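Local coordinates for cellulose-binding protein (Saccharophagus degradans, PDB 2YHG) that probably binds polysaccharide and, through this C-terminal, nucleoside hydrolase-related part, may hydrolyse glycosidic bonds, at residues R28-H33 with D58-I63; Q50-N55 with A317-A322. All blocks are in the same frame, centred on the assembly; numbering follows the deposited sequence. Where two conformers were deposited one is given.

Contact 1 (R28-H33 with D58-I63); sequences RYRVIH and DLEGII
Arg30 and Glu60 lie across two neighbouring parallel strands and join side-on through a two-pronged salt bridge. Arg30 NE meets Glu60 OE2 at 2.8 Å and Arg30 NH2 meets Glu60 OE1 at 2.9 Å, both in the guanidinium plane, which is turned 36° from the carboxylate. The bend at chi3 of Arg30 (63°) folds NE back toward the extended glutamate; Arg30 NH2 also reaches Ala137 O, and NH1 reaches Arg144 O. The backbones begin in regular parallel pairing: Val31 N donates to Asp58 O and Val31 O accepts from Glu60 N at 2.8 Å. His33 N then bonds to Gly61 O at 3.0 Å, one residue later than a regular register would have it. Strand 58-63 thus carries a beta bulge at Glu60 and Gly61, where the buried Gly61 N has no partner. Around the bulge the packing is tight: Ile32 CG2 meets Ile63 CD1 at 3.6 Å, and Ile32 also packs on helix 129-139. The other end is looser and partly exposed. There Arg28 CB passes Asp58 OD2 at 3.8 Å without pairing charges; Arg28 NE turns to Asn55 O and Asp58 to Arg144. This is the parallel pairing of a beta-alpha-beta unit, strand 30-35, helix 42-52 and strand 58-64, in the 3-2-1-4-5-6 sheet order of Rossmann-like folds.

Contact 2 (Q50-N55 with A317-A322); sequences QLVMAN and ARMDWA. With ZN (zinc ion), chain I.
Val52 and Arg318 bring the backbones together, their CA atoms 5.9 Å apart, where the last turn of helix 42-52 meets the flank of helix 308-323. Arg318 carries the contact. Its chain is extended from CG to NE and slides past Val52, with Arg318 CB 3.7 Å from Val52 CG2. At its end Arg318 NH1 donates twice: to Val52 O at 3.0 Å, with an N-H...O angle of 157°, and to Asn55 OD1 at 2.8 Å, with a more bent 143°. Both acceptors offer a lone pair in their carbonyl plane. With chi1 70°, Asn55 CG lies between the backbone N and carbonyl carbon, which brings the amide to Arg318, its oxygen facing NH1. Trp321 CH2 lies 3.6 Å above one face of the guanidinium and Met53 CB over the opposite one, both offset toward the rim; together with the two NH1 bonds they limit its rotation. Asp314 and Glu56 form salt bridges with Arg318 NE and NH2, and these carboxylates, with the carbonyl at the helix end, probably stabilise the charge; NH2 also bonds to a buffer molecule, probably from the crystallisation liquor. On another side of Val52, CG1 touches Met319 SD at 3.9 Å. Turned away from this packing, Asp320 OD1 binds the zinc ion at 2.1 Å; three waters and, among others, His227 complete its surroundings, and one water donates to Asp320 OD2. The contact joins helix 308-323 to the end of helix 42-52, beside the parallel sheet: helix 246-249 packs on Met53, helix 77-93 on Leu51 and Trp321, and the indole stacks with His96 and with His332, a ligand of a calcium site.

In the fold
Contacts 1 and 2 have centres about 16 Å apart and share one beta-alpha-beta unit. Along the chain come strand 30-35, helix 42-52 and strand 58-64, then, some 240 residues later, helix 308-323, so the segments alternate. Contact 1 pairs the two strands inside the six-stranded parallel sheet; contact 2 ties the end of the helix linking them to the distant 308-323 helix. They touch directly: Gln50 OE1 probably accepts a hydrogen bond from His33 NE2 at 2.7 Å, and Asn55 O one from Arg28 NE at 2.8 Å. Sheet and linking helix are thus fastened together, and the helix that carries zinc ligand Asp320 packs against the end of that linking helix.

Contact 1 (R28-H33 with D58-I63)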
loop_
_atom_site.group_PDB
_atom_site.type_symbol
_atom_site.label_atom_id
_atom_site.label_comp_id
_atom_site.label_asym_id
_atom_site.label_seq_id
_atom_site.Cartn_x
_atom_site.Cartn_y
_atom_site.Cartn_z
ATOM N N ARG A 28 -7.070 -2.878 9.405
ATOM C CA ARG A 28 -6.617 -1.747 8.609
ATOM C C ARG A 28 -5.210 -1.386 9.012
ATOM O O ARG A 28 -4.858 -1.445 10.192
ATOM C CB ARG A 28 -7.534 -0.532 8.814
ATOM C CG ARG A 28 -8.980 -0.700 8.359
ATOM C CD ARG A 28 -9.793 0.550 8.691
ATOM N NE ARG A 28 -11.093 0.539 8.015
ATOM C CZ ARG A 28 -12.246 0.242 8.567
ATOM N NH1 ARG A 28 -12.301 -0.190 9.815
ATOM N NH2 ARG A 28 -13.350 0.369 7.849
ATOM N N TYR A 29 -4.464 -0.884 8.046
ATOM C CA TYR A 29 -3.150 -0.334 8.291
ATOM C C TYR A 29 -3.207 1.195 8.327
ATOM O O TYR A 29 -4.045 1.832 7.697
ATOM C CB TYR A 29 -2.165 -0.838 7.200
ATOM C CG TYR A 29 -2.005 -2.358 7.208
ATOM C CD1 TYR A 29 -1.592 -3.059 8.329
ATOM C CD2 TYR A 29 -2.322 -3.096 6.094
ATOM C CE1 TYR A 29 -1.491 -4.467 8.300
ATOM C CE2 TYR A 29 -2.195 -4.448 6.045
ATOM C CZ TYR A 29 -1.763 -5.140 7.140
ATOM O OH TYR A 29 -1.637 -6.531 7.061
ATOM N N ARG A 30 -2.236 1.762 9.041
ATOM C CA ARG A 30 -2.104 3.204 9.212
ATOM C C ARG A 30 -1.140 3.728 8.167
ATOM O O ARG A 30 0.001 3.263 8.095
ATOM C CB ARG A 30 -1.554 3.502 10.598
ATOM C CG ARG A 30 -2.412 2.971 11.762
ATOM C CD ARG A 30 -1.738 3.187 13.094
ATOM N NE ARG A 30 -1.569 4.607 13.371
ATOM C CZ ARG A 30 -0.738 5.092 14.284
ATOM N NH1 ARG A 30 0.075 4.267 14.962
ATOM N NH2 ARG A 30 -0.693 6.382 14.504
ATOM N N VAL A 31 -1.552 4.759 7.449
ATOM C CA VAL A 31 -0.733 5.274 6.352
ATOM C C VAL A 31 -0.806 6.793 6.301
ATOM O O VAL A 31 -1.884 7.391 6.441
ATOM C CB VAL A 31 -1.167 4.681 4.995
ATOM C CG1 VAL A 31 -0.184 5.118 3.886
ATOM C CG2 VAL A 31 -1.239 3.178 5.029
ATOM N N ILE A 32 0.353 7.419 6.057
ATOM C CA ILE A 32 0.490 8.825 5.816
ATOM C C ILE A 32 1.194 8.945 4.459
ATOM O O ILE A 32 2.258 8.358 4.270
ATOM C CB ILE A 32 1.365 9.462 6.908
ATOM C CG1 ILE A 32 0.642 9.414 8.256
ATOM C CG2 ILE A 32 1.794 10.871 6.518
ATOM C CD1 ILE A 32 1.545 9.717 9.437
ATOM N N HIS A 33 0.655 9.772 3.566
ATOM C CA HIS A 33 1.275 10.017 2.271
ATOM C C HIS A 33 1.886 11.387 2.234
ATOM O O HIS A 33 1.284 12.373 2.653
ATOM C CB HIS A 33 0.276 9.886 1.150
ATOM C CG HIS A 33 -0.302 8.535 1.057
ATOM N ND1 HIS A 33 0.496 7.421 0.918
ATOM C CD2 HIS A 33 -1.591 8.112 1.053
ATOM C CE1 HIS A 33 -0.305 6.371 0.820
ATOM N NE2 HIS A 33 -1.571 6.754 0.917
ATOM N N ASP A 58 -6.549 3.257 7.587
ATOM C CA ASP A 58 -6.588 4.408 8.457
ATOM C C ASP A 58 -5.612 5.439 7.921
ATOM O O ASP A 58 -4.419 5.452 8.272
ATOM C CB ASP A 58 -6.290 4.030 9.896
ATOM C CG ASP A 58 -7.523 3.440 10.582
ATOM O OD1 ASP A 58 -8.621 4.029 10.475
ATOM O OD2 ASP A 58 -7.407 2.373 11.218
ATOM N N LEU A 59 -6.115 6.268 7.018
ATOM C CA LEU A 59 -5.299 7.336 6.448
ATOM C C LEU A 59 -5.142 8.420 7.520
ATOM O O LEU A 59 -6.132 8.919 8.030
ATOM C CB LEU A 59 -5.958 7.838 5.153
ATOM C CG LEU A 59 -5.345 8.968 4.319
ATOM C CD1 LEU A 59 -3.972 8.642 3.847
ATOM C CD2 LEU A 59 -6.251 9.317 3.158
ATOM N N GLU A 60 -3.909 8.830 7.764
ATOM C CA GLU A 60 -3.608 9.764 8.843
ATOM C C GLU A 60 -2.889 11.030 8.383
ATOM O O GLU A 60 -2.681 11.940 9.155
ATOM C CB GLU A 60 -2.821 9.072 9.965
ATOM C CG GLU A 60 -3.650 8.027 10.641
ATOM C CD GLU A 60 -2.995 7.335 11.823
ATOM O OE1 GLU A 60 -2.064 7.892 12.409
ATOM O OE2 GLU A 60 -3.518 6.259 12.267
ATOM N N GLY A 61 -2.564 11.141 7.099
ATOM C CA GLY A 61 -2.003 12.378 6.581
ATOM C C GLY A 61 -1.981 12.405 5.074
ATOM O O GLY A 61 -1.718 11.391 4.453
ATOM N N ILE A 62 -2.241 13.576 4.525
ATOM C CA ILE A 62 -2.066 13.865 3.113
ATOM C C ILE A 62 -1.220 15.119 3.045
ATOM O O ILE A 62 -1.717 16.217 3.290
ATOM C CB ILE A 62 -3.403 14.052 2.359
ATOM C CG1 ILE A 62 -4.365 12.887 2.577
ATOM C CG2 ILE A 62 -3.113 14.314 0.871
ATOM C CD1 ILE A 62 -5.783 13.194 2.163
ATOM N N ILE A 63 0.076 14.948 2.790
ATOM C CA ILE A 63 1.040 16.005 2.998
ATOM C C ILE A 63 1.621 16.464 1.670
ATOM O O ILE A 63 2.213 15.672 0.962
ATOM C CB ILE A 63 2.186 15.494 3.923
ATOM C CG1 ILE A 63 1.640 15.192 5.323
ATOM C CG2 ILE A 63 3.322 16.517 3.983
ATOM C CD1 ILE A 63 2.581 14.413 6.211
#

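Contact 2 (Q50-N55 with A317-A322)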
loop_
_atom_site.group_PDB
_atom_site.type_symbol
_atom_site.label_atom_id
_atom_site.label_comp_id
_atom_site.label_asym_id
_atom_site.label_seq_id
_atom_site.Cartn_x
_atom_site.Cartn_y
_atom_site.Cartn_z
ATOM N N GLN A 50 -6.684 6.370 -3.982
ATOM C CA GLN A 50 -6.570 6.153 -2.544
ATOM C C GLN A 50 -7.882 6.563 -1.861
ATOM O O GLN A 50 -8.336 5.884 -0.917
ATOM C CB GLN A 50 -5.395 6.917 -1.962
ATOM C CG GLN A 50 -5.312 6.970 -0.443
ATOM C CD GLN A 50 -5.043 5.638 0.239
ATOM O OE1 GLN A 50 -3.908 5.377 0.651
ATOM N NE2 GLN A 50 -6.063 4.808 0.374
ATOM N N LEU A 51 -8.479 7.657 -2.270
ATOM C CA LEU A 51 -9.701 8.116 -1.603
ATOM C C LEU A 51 -10.863 7.153 -1.761
ATOM O O LEU A 51 -11.582 6.916 -0.796
ATOM C CB LEU A 51 -10.047 9.529 -2.025
ATOM C CG LEU A 51 -9.058 10.592 -1.524
ATOM C CD1 LEU A 51 -9.419 11.912 -2.192
ATOM C CD2 LEU A 51 -9.079 10.718 -0.047
ATOM N N VAL A 52 -11.057 6.589 -2.939
ATOM C CA VAL A 52 -12.169 5.638 -3.108
ATOM C C VAL A 52 -11.859 4.272 -2.506
ATOM O O VAL A 52 -12.759 3.447 -2.374
ATOM C CB VAL A 52 -12.672 5.536 -4.562
ATOM C CG1 VAL A 52 -13.145 6.888 -5.073
ATOM C CG2 VAL A 52 -11.648 4.882 -5.493
ATOM N N MET A 53 -10.609 4.062 -2.109
ATOM C CA MET A 53 -10.161 2.895 -1.336
ATOM C C MET A 53 -10.056 3.200 0.165
ATOM O O MET A 53 -9.646 2.322 0.919
ATOM C CB MET A 53 -8.768 2.398 -1.860
ATOM C CG MET A 53 -8.819 1.850 -3.291
ATOM S SD MET A 53 -7.236 1.263 -3.890
ATOM C CE MET A 53 -7.089 -0.257 -2.963
ATOM N N ALA A 54 -10.381 4.411 0.588
ATOM C CA ALA A 54 -9.956 4.863 1.918
ATOM C C ALA A 54 -10.641 4.130 3.063
ATOM O O ALA A 54 -10.158 4.121 4.179
ATOM C CB ALA A 54 -10.116 6.369 2.071
ATOM N N ASN A 55 -11.794 3.521 2.807
ATOM C CA ASN A 55 -12.450 2.703 3.814
ATOM C C ASN A 55 -11.595 1.506 4.259
ATOM O O ASN A 55 -11.848 0.930 5.316
ATOM C CB ASN A 55 -13.789 2.168 3.281
ATOM C CG ASN A 55 -13.579 1.128 2.203
ATOM O OD1 ASN A 55 -13.033 1.448 1.139
ATOM N ND2 ASN A 55 -13.967 -0.123 2.473
ATOM N N ALA A 317 -15.052 -0.790 -9.775
ATOM C CA ALA A 317 -16.206 -0.922 -8.894
ATOM C C ALA A 317 -16.296 0.233 -7.939
ATOM O O ALA A 317 -17.398 0.732 -7.683
ATOM C CB ALA A 317 -16.143 -2.237 -8.133
ATOM N N ARG A 318 -15.158 0.694 -7.402
ATOM C CA ARG A 318 -15.212 1.789 -6.439
ATOM C C ARG A 318 -15.650 3.114 -7.067
ATOM O O ARG A 318 -16.288 3.920 -6.396
ATOM C CB ARG A 318 -13.880 1.906 -5.709
ATOM C CG ARG A 318 -13.600 0.744 -4.801
ATOM C CD ARG A 318 -12.177 0.752 -4.293
ATOM N NE ARG A 318 -11.882 -0.362 -3.400
ATOM C CZ ARG A 318 -12.246 -0.435 -2.138
ATOM N NH1 ARG A 318 -12.784 0.598 -1.520
ATOM N NH2 ARG A 318 -12.024 -1.559 -1.482
ATOM N N MET A 319 -15.320 3.340 -8.326
ATOM C CA MET A 319 -15.850 4.505 -9.009
ATOM C C MET A 319 -17.344 4.383 -9.287
ATOM O O MET A 319 -18.044 5.397 -9.356
ATOM C CB MET A 319 -15.086 4.796 -10.286
ATOM C CG MET A 319 -13.641 5.226 -10.041
ATOM S SD MET A 319 -13.427 6.644 -8.939
ATOM C CE MET A 319 -14.281 7.890 -9.867
ATOM N N ASP A 320 -17.862 3.161 -9.382
ATOM C CA ASP A 320 -19.304 2.939 -9.347
ATOM C C ASP A 320 -19.885 3.284 -8.000
ATOM O O ASP A 320 -20.941 3.921 -7.943
ATOM C CB ASP A 320 -19.626 1.504 -9.739
ATOM C CG ASP A 320 -19.200 1.169 -11.157
ATOM O OD1 ASP A 320 -18.952 2.117 -11.970
ATOM O OD2 ASP A 320 -19.124 -0.047 -11.472
ATOM N N TRP A 321 -19.233 2.873 -6.920
ATOM C CA TRP A 321 -19.674 3.276 -5.602
ATOM C C TRP A 321 -19.843 4.789 -5.532
ATOM O O TRP A 321 -20.776 5.296 -4.916
ATOM C CB TRP A 321 -18.714 2.836 -4.507
ATOM C CG TRP A 321 -18.506 1.396 -4.318
ATOM C CD1 TRP A 321 -18.988 0.364 -5.059
ATOM C CD2 TRP A 321 -17.636 0.821 -3.354
ATOM N NE1 TRP A 321 -18.479 -0.818 -4.609
ATOM C CE2 TRP A 321 -17.647 -0.573 -3.556
ATOM C CE3 TRP A 321 -16.876 1.352 -2.326
ATOM C CZ2 TRP A 321 -16.933 -1.460 -2.740
ATOM C CZ3 TRP A 321 -16.165 0.473 -1.505
ATOM C CH2 TRP A 321 -16.200 -0.900 -1.718
ATOM N N ALA A 322 -18.886 5.515 -6.110
ATOM C CA ALA A 322 -18.861 6.964 -6.023
ATOM C C ALA A 322 -20.077 7.627 -6.666
ATOM O O ALA A 322 -20.462 8.707 -6.244
ATOM C CB ALA A 322 -17.578 7.500 -6.663
HETATM ZN ZN ZN I . -18.306 2.152 -13.925
HETATM O O HOH W 1 -18.375 0.037 -13.960
HETATM O O HOH W 2 -16.332 2.171 -13.257
HETATM O O HOH W 3 -17.730 1.954 -15.899
#